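Local coordinates for molybdenum cofactor carrier protein (PDB 2IZ6) that probably binds and carries the molybdenum cofactor, using a Rossmann-like fold of the SLOG superfamily, at residues P133-G138 with A166-L171; H156-A159 with G163-A166; I90-G95 with N102-S107. One frame throughout, in Å; residues are numbered along the deposited sequence.

Interaction 1. Residues P133-G138 with A166-L171; sequences PVVLLG and AAVKQL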
# COMPACT_ATOMS: atom_id res chain seq x y z
N PRO A 133 13.49 -4.05 -16.79
CA PRO A 133 14.78 -3.44 -17.05
C PRO A 133 14.96 -2.04 -16.50
O PRO A 133 14.01 -1.28 -16.42
CB PRO A 133 14.87 -3.35 -18.55
CG PRO A 133 13.47 -3.26 -18.95
CD PRO A 133 12.62 -3.94 -17.95
N VAL A 134 16.15 -1.78 -16.08
CA VAL A 134 16.48 -0.48 -15.51
C VAL A 134 17.71 0.16 -16.21
O VAL A 134 18.73 -0.49 -16.48
CB VAL A 134 16.72 -0.60 -13.97
CG1 VAL A 134 17.09 0.77 -13.38
CG2 VAL A 134 15.52 -1.14 -13.21
N VAL A 135 17.59 1.44 -16.48
CA VAL A 135 18.69 2.24 -17.00
C VAL A 135 19.27 3.22 -15.97
O VAL A 135 18.51 3.96 -15.36
CB VAL A 135 18.27 3.01 -18.28
CG1 VAL A 135 19.43 3.80 -18.84
CG2 VAL A 135 17.78 2.08 -19.36
N LEU A 136 20.57 3.09 -15.66
CA LEU A 136 21.21 3.90 -14.66
C LEU A 136 22.02 4.98 -15.33
O LEU A 136 23.03 4.69 -15.97
CB LEU A 136 22.11 3.01 -13.80
CG LEU A 136 21.46 1.85 -13.05
CD1 LEU A 136 22.55 1.09 -12.21
CD2 LEU A 136 20.32 2.31 -12.18
N LEU A 137 21.63 6.23 -15.09
CA LEU A 137 22.27 7.42 -15.69
C LEU A 137 22.76 8.32 -14.55
O LEU A 137 22.00 8.71 -13.68
CB LEU A 137 21.31 8.18 -16.60
CG LEU A 137 21.81 9.53 -17.18
CD1 LEU A 137 22.99 9.24 -18.06
CD2 LEU A 137 20.65 10.22 -17.96
N GLY A 138 24.03 8.61 -14.57
CA GLY A 138 24.64 9.53 -13.59
C GLY A 138 24.67 9.01 -12.17
O GLY A 138 24.63 9.79 -11.21
N ALA A 166 18.89 5.46 -26.23
CA ALA A 166 19.17 4.32 -27.08
C ALA A 166 18.88 3.03 -26.39
O ALA A 166 18.34 2.12 -27.02
CB ALA A 166 20.64 4.37 -27.55
N ALA A 167 19.22 2.92 -25.09
CA ALA A 167 18.93 1.69 -24.31
C ALA A 167 17.42 1.45 -24.21
O ALA A 167 16.92 0.34 -24.46
CB ALA A 167 19.56 1.75 -22.94
N VAL A 168 16.68 2.51 -23.89
CA VAL A 168 15.25 2.43 -23.81
C VAL A 168 14.67 1.98 -25.18
O VAL A 168 13.82 1.14 -25.25
CB VAL A 168 14.61 3.74 -23.35
CG1 VAL A 168 13.06 3.65 -23.37
CG2 VAL A 168 15.07 4.12 -21.92
N LYS A 169 15.08 2.64 -26.24
CA LYS A 169 14.54 2.37 -27.55
C LYS A 169 14.77 0.90 -27.91
O LYS A 169 13.86 0.24 -28.44
CB LYS A 169 15.20 3.32 -28.59
CG LYS A 169 14.57 3.40 -29.92
CD LYS A 169 15.22 4.57 -30.77
CE LYS A 169 14.84 4.50 -32.22
NZ LYS A 169 15.57 5.66 -32.92
N GLN A 170 15.94 0.35 -27.62
CA GLN A 170 16.28 -1.05 -27.97
C GLN A 170 15.41 -2.03 -27.17
O GLN A 170 14.89 -3.03 -27.68
CB GLN A 170 17.76 -1.28 -27.63
CG GLN A 170 18.34 -2.65 -27.92
CD GLN A 170 19.86 -2.71 -27.55
OE1 GLN A 170 20.43 -1.72 -27.02
NE2 GLN A 170 20.51 -3.83 -27.87
N LEU A 171 15.26 -1.75 -25.89
CA LEU A 171 14.39 -2.49 -25.00
C LEU A 171 12.97 -2.50 -25.54
O LEU A 171 12.32 -3.58 -25.69
CB LEU A 171 14.49 -1.95 -23.58
CG LEU A 171 15.84 -2.24 -22.91
CD1 LEU A 171 16.03 -1.35 -21.74
CD2 LEU A 171 16.01 -3.70 -22.48

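Interaction 2. Residues H156-A159 with G163-A166; sequences HVAA and GAIA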
# COMPACT_ATOMS: atom_id res chain seq x y z
N HIS A 156 21.21 -1.58 -17.23
CA HIS A 156 21.86 -0.94 -18.35
C HIS A 156 22.47 0.35 -17.80
O HIS A 156 21.81 1.23 -17.29
CB HIS A 156 20.91 -0.65 -19.49
CG HIS A 156 20.23 -1.86 -20.03
ND1 HIS A 156 19.14 -2.46 -19.43
CD2 HIS A 156 20.50 -2.58 -21.15
CE1 HIS A 156 18.79 -3.52 -20.15
NE2 HIS A 156 19.61 -3.63 -21.17
N VAL A 157 23.77 0.43 -17.88
CA VAL A 157 24.46 1.62 -17.44
C VAL A 157 24.62 2.56 -18.63
O VAL A 157 25.21 2.18 -19.66
CB VAL A 157 25.81 1.22 -16.76
CG1 VAL A 157 26.58 2.41 -16.44
CG2 VAL A 157 25.56 0.46 -15.52
N ALA A 158 24.20 3.80 -18.49
CA ALA A 158 24.23 4.78 -19.60
C ALA A 158 25.20 5.87 -19.25
O ALA A 158 25.22 6.37 -18.15
CB ALA A 158 22.90 5.33 -19.85
N ALA A 159 26.02 6.22 -20.23
CA ALA A 159 27.02 7.24 -20.02
C ALA A 159 26.49 8.67 -20.18
O ALA A 159 27.10 9.62 -19.68
CB ALA A 159 28.19 7.03 -20.97
N GLY A 163 22.73 7.78 -24.65
CA GLY A 163 22.90 6.37 -24.37
C GLY A 163 21.71 5.78 -23.67
O GLY A 163 21.28 4.64 -23.98
N ALA A 164 21.17 6.53 -22.73
CA ALA A 164 19.95 6.13 -22.01
C ALA A 164 18.77 5.94 -22.94
O ALA A 164 18.07 4.94 -22.89
CB ALA A 164 19.66 7.15 -20.85
N ILE A 165 18.55 6.91 -23.84
CA ILE A 165 17.48 6.85 -24.80
C ILE A 165 17.66 5.67 -25.76
O ILE A 165 16.74 4.95 -26.07
CB ILE A 165 17.34 8.21 -25.54
CG1 ILE A 165 16.88 9.31 -24.56
CG2 ILE A 165 16.42 8.09 -26.80
CD1 ILE A 165 15.41 9.14 -24.06
N ALA A 166 18.89 5.46 -26.23
CA ALA A 166 19.17 4.32 -27.08
C ALA A 166 18.88 3.03 -26.39
O ALA A 166 18.34 2.12 -27.02
CB ALA A 166 20.64 4.37 -27.55

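Interaction 3. Residues I90-G95 with N102-S107; sequences IPIVTG and NINALS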
# COMPACT_ATOMS: atom_id res chain seq x y z
N ILE A 90 -1.51 14.30 -15.72
CA ILE A 90 -2.34 13.29 -15.04
C ILE A 90 -1.73 13.06 -13.68
O ILE A 90 -0.68 12.38 -13.57
CB ILE A 90 -2.39 12.01 -15.83
CG1 ILE A 90 -3.00 12.23 -17.24
CG2 ILE A 90 -3.14 10.93 -15.06
CD1 ILE A 90 -2.79 11.08 -18.16
N PRO A 91 -2.33 13.65 -12.61
CA PRO A 91 -1.86 13.41 -11.26
C PRO A 91 -2.45 12.15 -10.73
O PRO A 91 -3.68 12.07 -10.65
CB PRO A 91 -2.33 14.70 -10.49
CG PRO A 91 -2.92 15.61 -11.49
CD PRO A 91 -3.39 14.68 -12.60
N ILE A 92 -1.62 11.20 -10.36
CA ILE A 92 -2.06 9.95 -9.73
C ILE A 92 -1.74 10.09 -8.24
O ILE A 92 -0.59 10.26 -7.85
CB ILE A 92 -1.38 8.70 -10.36
CG1 ILE A 92 -1.77 8.53 -11.83
CG2 ILE A 92 -1.72 7.46 -9.56
CD1 ILE A 92 -3.23 8.25 -12.10
N VAL A 93 -2.77 9.99 -7.42
CA VAL A 93 -2.64 10.17 -5.97
C VAL A 93 -2.87 8.82 -5.31
O VAL A 93 -3.96 8.29 -5.40
CB VAL A 93 -3.67 11.17 -5.46
CG1 VAL A 93 -3.46 11.43 -3.94
CG2 VAL A 93 -3.56 12.45 -6.13
N THR A 94 -1.83 8.26 -4.64
CA THR A 94 -1.78 6.82 -4.25
C THR A 94 -2.39 6.57 -2.89
O THR A 94 -2.85 5.44 -2.61
CB THR A 94 -0.33 6.28 -4.13
OG1 THR A 94 0.34 7.05 -3.13
CG2 THR A 94 0.46 6.37 -5.46
N GLY A 95 -2.34 7.60 -2.04
CA GLY A 95 -2.88 7.54 -0.73
C GLY A 95 -2.11 6.53 0.03
O GLY A 95 -2.72 5.82 0.83
N ASN A 102 6.96 5.95 -4.07
CA ASN A 102 6.17 5.14 -4.97
C ASN A 102 5.68 6.00 -6.13
O ASN A 102 5.03 7.03 -5.88
CB ASN A 102 4.92 4.60 -4.27
CG ASN A 102 4.42 3.33 -4.89
OD1 ASN A 102 4.46 3.16 -6.12
ND2 ASN A 102 4.04 2.36 -4.02
N ILE A 103 6.04 5.60 -7.35
CA ILE A 103 5.50 6.22 -8.55
C ILE A 103 4.72 5.19 -9.39
O ILE A 103 4.58 5.32 -10.59
CB ILE A 103 6.64 6.91 -9.33
CG1 ILE A 103 7.66 5.89 -9.87
CG2 ILE A 103 7.23 8.00 -8.44
CD1 ILE A 103 8.67 6.48 -11.03
N ASN A 104 4.16 4.18 -8.74
CA ASN A 104 3.58 3.06 -9.48
C ASN A 104 4.49 2.58 -10.65
O ASN A 104 4.06 2.28 -11.77
CB ASN A 104 2.14 3.44 -9.96
CG ASN A 104 1.12 3.49 -8.80
OD1 ASN A 104 1.32 2.94 -7.73
ND2 ASN A 104 0.02 4.13 -9.03
N ALA A 105 5.78 2.48 -10.36
CA ALA A 105 6.77 2.17 -11.39
C ALA A 105 6.57 0.89 -12.15
O ALA A 105 7.11 0.80 -13.24
CB ALA A 105 8.15 2.16 -10.73
N LEU A 106 5.93 -0.16 -11.56
CA LEU A 106 5.52 -1.43 -12.27
C LEU A 106 4.67 -1.15 -13.57
O LEU A 106 4.44 -2.03 -14.38
CB LEU A 106 4.75 -2.41 -11.36
CG LEU A 106 5.30 -3.21 -10.13
CD1 LEU A 106 4.26 -4.09 -9.54
CD2 LEU A 106 6.52 -4.05 -10.50
N SER A 107 4.17 0.06 -13.72
CA SER A 107 3.45 0.48 -14.87
C SER A 107 4.40 0.75 -16.04
O SER A 107 3.96 0.78 -17.17
CB SER A 107 2.69 1.77 -14.58
OG SER A 107 1.96 1.69 -13.34
O HOH W 1 2.95 7.33 -3.37

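Interaction 1. Residues P133-G138 with A166-L171
Pro133 and Leu171 meet at one end of this strand-on-helix contact, and Val135 meets Ala167 and Val168 at the other. All the direct touching between the two segments is apolar. The ring carbon CB of Pro133 sits against the forked end of Leu171, 3.9 Å from Leu171 CD1 and 4.1 Å from Leu171 CD2, so both methyls rest against that one carbon. The second meeting centres on a single methyl, Val135 CG2, which lies 4.0 Å from Ala167 CB and 4.2 Å from Val168 CG2. Val135 has its CG1 anti to the backbone N (chi1 -178°); CG2 therefore stands beside that N and anti to the carbonyl carbon, which turns it onto the helix surface. The polar groups are served by backbone bonding of each element. Leu171 N bonds to Ala167 O one turn back in the helix, at 3.0 Å, and Val135 pairs with Leu111 and Ala113 of the adjoining strand 110-114. Alternation along strand 134-137 sends Val134 to the far face, where it packs on helix 118-129, while Val135 faces helix 161-173. This is the layered alpha/beta packing of a Rossmann-like sheet. Because only hydrocarbon groups meet between these segments, the hold here comes from van der Waals fit and the hydrophobic effect rather than directed bonds, with the Pro133 and Leu171 end partly open to solvent.

Interaction 2. Residues H156-A159 with G163-A166
The methyl of Ala158 presses on the helix at Ala164, the crowded part of a small contact. Ala158 CB comes within 3.6 Å of Ala164 N and stands 3.7 Å from Ala164 CA, so it touches main chain before side chain. The two methyls also lie alongside each other, Ala158 CB to Ala164 CB being 3.8 Å, and the strand and helix approach to 5.1 Å between Ala158 CA and Ala164 CA. Alanines at these positions keep bulk out of so close an approach. Val135 of the neighbouring strand 134-137 packs on both alanines and helps to bury the pair. The geometry belongs to a strand-turn-helix unit: strand 155-158, outermost in the parallel sheet within this chain, runs through a few residues into helix 161-173, which folds back over the sheet. In the turn, Asp160 OD2 accepts a hydrogen bond from Gly163 N. The looser side begins at Gly163, on the rim of the contact, which offers only its main chain, with its C 4.0 Å from Ala158 CB. Farther round the turn the chains diverge, and Ala159 N is 5.2 Å from Gly163 CA. Here Ala159 is exposed to solvent, whereas Ile165 turns the opposite way from the strand and packs on Leu37, Gln40 and Ile41 of helix 28-43.

Interaction 3. Residues I90-G95 with N102-S107
Ile92 and Thr94 both turn methyl groups to the side chain of Asn104. Ile92 CG2 lies 4.9 Å from Asn104 CG, the amide carbon, and Thr94 CG2 lies 4.5 Å from Asn104 CG; the Ile92 and Asn104 side chains cross at about a right angle. Ile92 CG2 is anti to the backbone N (chi1 -63° for its CG1 branch), which carries this methyl to the amide. One shell out, a water spans the segments: it is 2.6 Å from Thr94 OG1 and donates to Asn102 O over a longer 3.3 Å. Thr94 OG1 is also hydrogen-bonded to Leu96 N. What positions Asn104 is its own loop. Asn102 OD1 accepts from Asn104 N at 2.8 Å, with an N-H...O angle of 145° and the donor tilted 19° from the carbonyl plane, forming an Asx turn. Asn104 O is gripped twice by Ser107, through Ser107 N at 3.0 Å and through Ser107 OG at 2.7 Å, the hydroxyl approaching in the carbonyl plane. A second subunit completes the surroundings: Ser107 OG also bonds to Val93 N of that subunit, the reciprocal bond forms, and Ile92 and Asn104 pack on their counterparts' Asn104 and Ile92. The Asx turn and the double grip on Asn104 O hold the loop's shape, while the seam with strand 90-93, outermost within this chain, is closed by methyls against an amide and one bridging water.

Overall arrangement
From the N terminus, interaction 3 comes first and closes a short loop between strand 90-93, at one edge of the sheet in this chain, and the segment leading into strand 110-114. The chain then passes through that strand and helix 118-129 before interaction 1 opens at residue 133. Interaction 1 reaches forward to helix 161-173, and the tighter turn of interaction 2 lies within that span; the two share Ala166 and touch through paired strands 134-137 and 155-158. Together they fix the C-terminal helix on the opposite end of the sheet, their centres about 21 Å and 24 Å from that of interaction 3, which borders a second subunit.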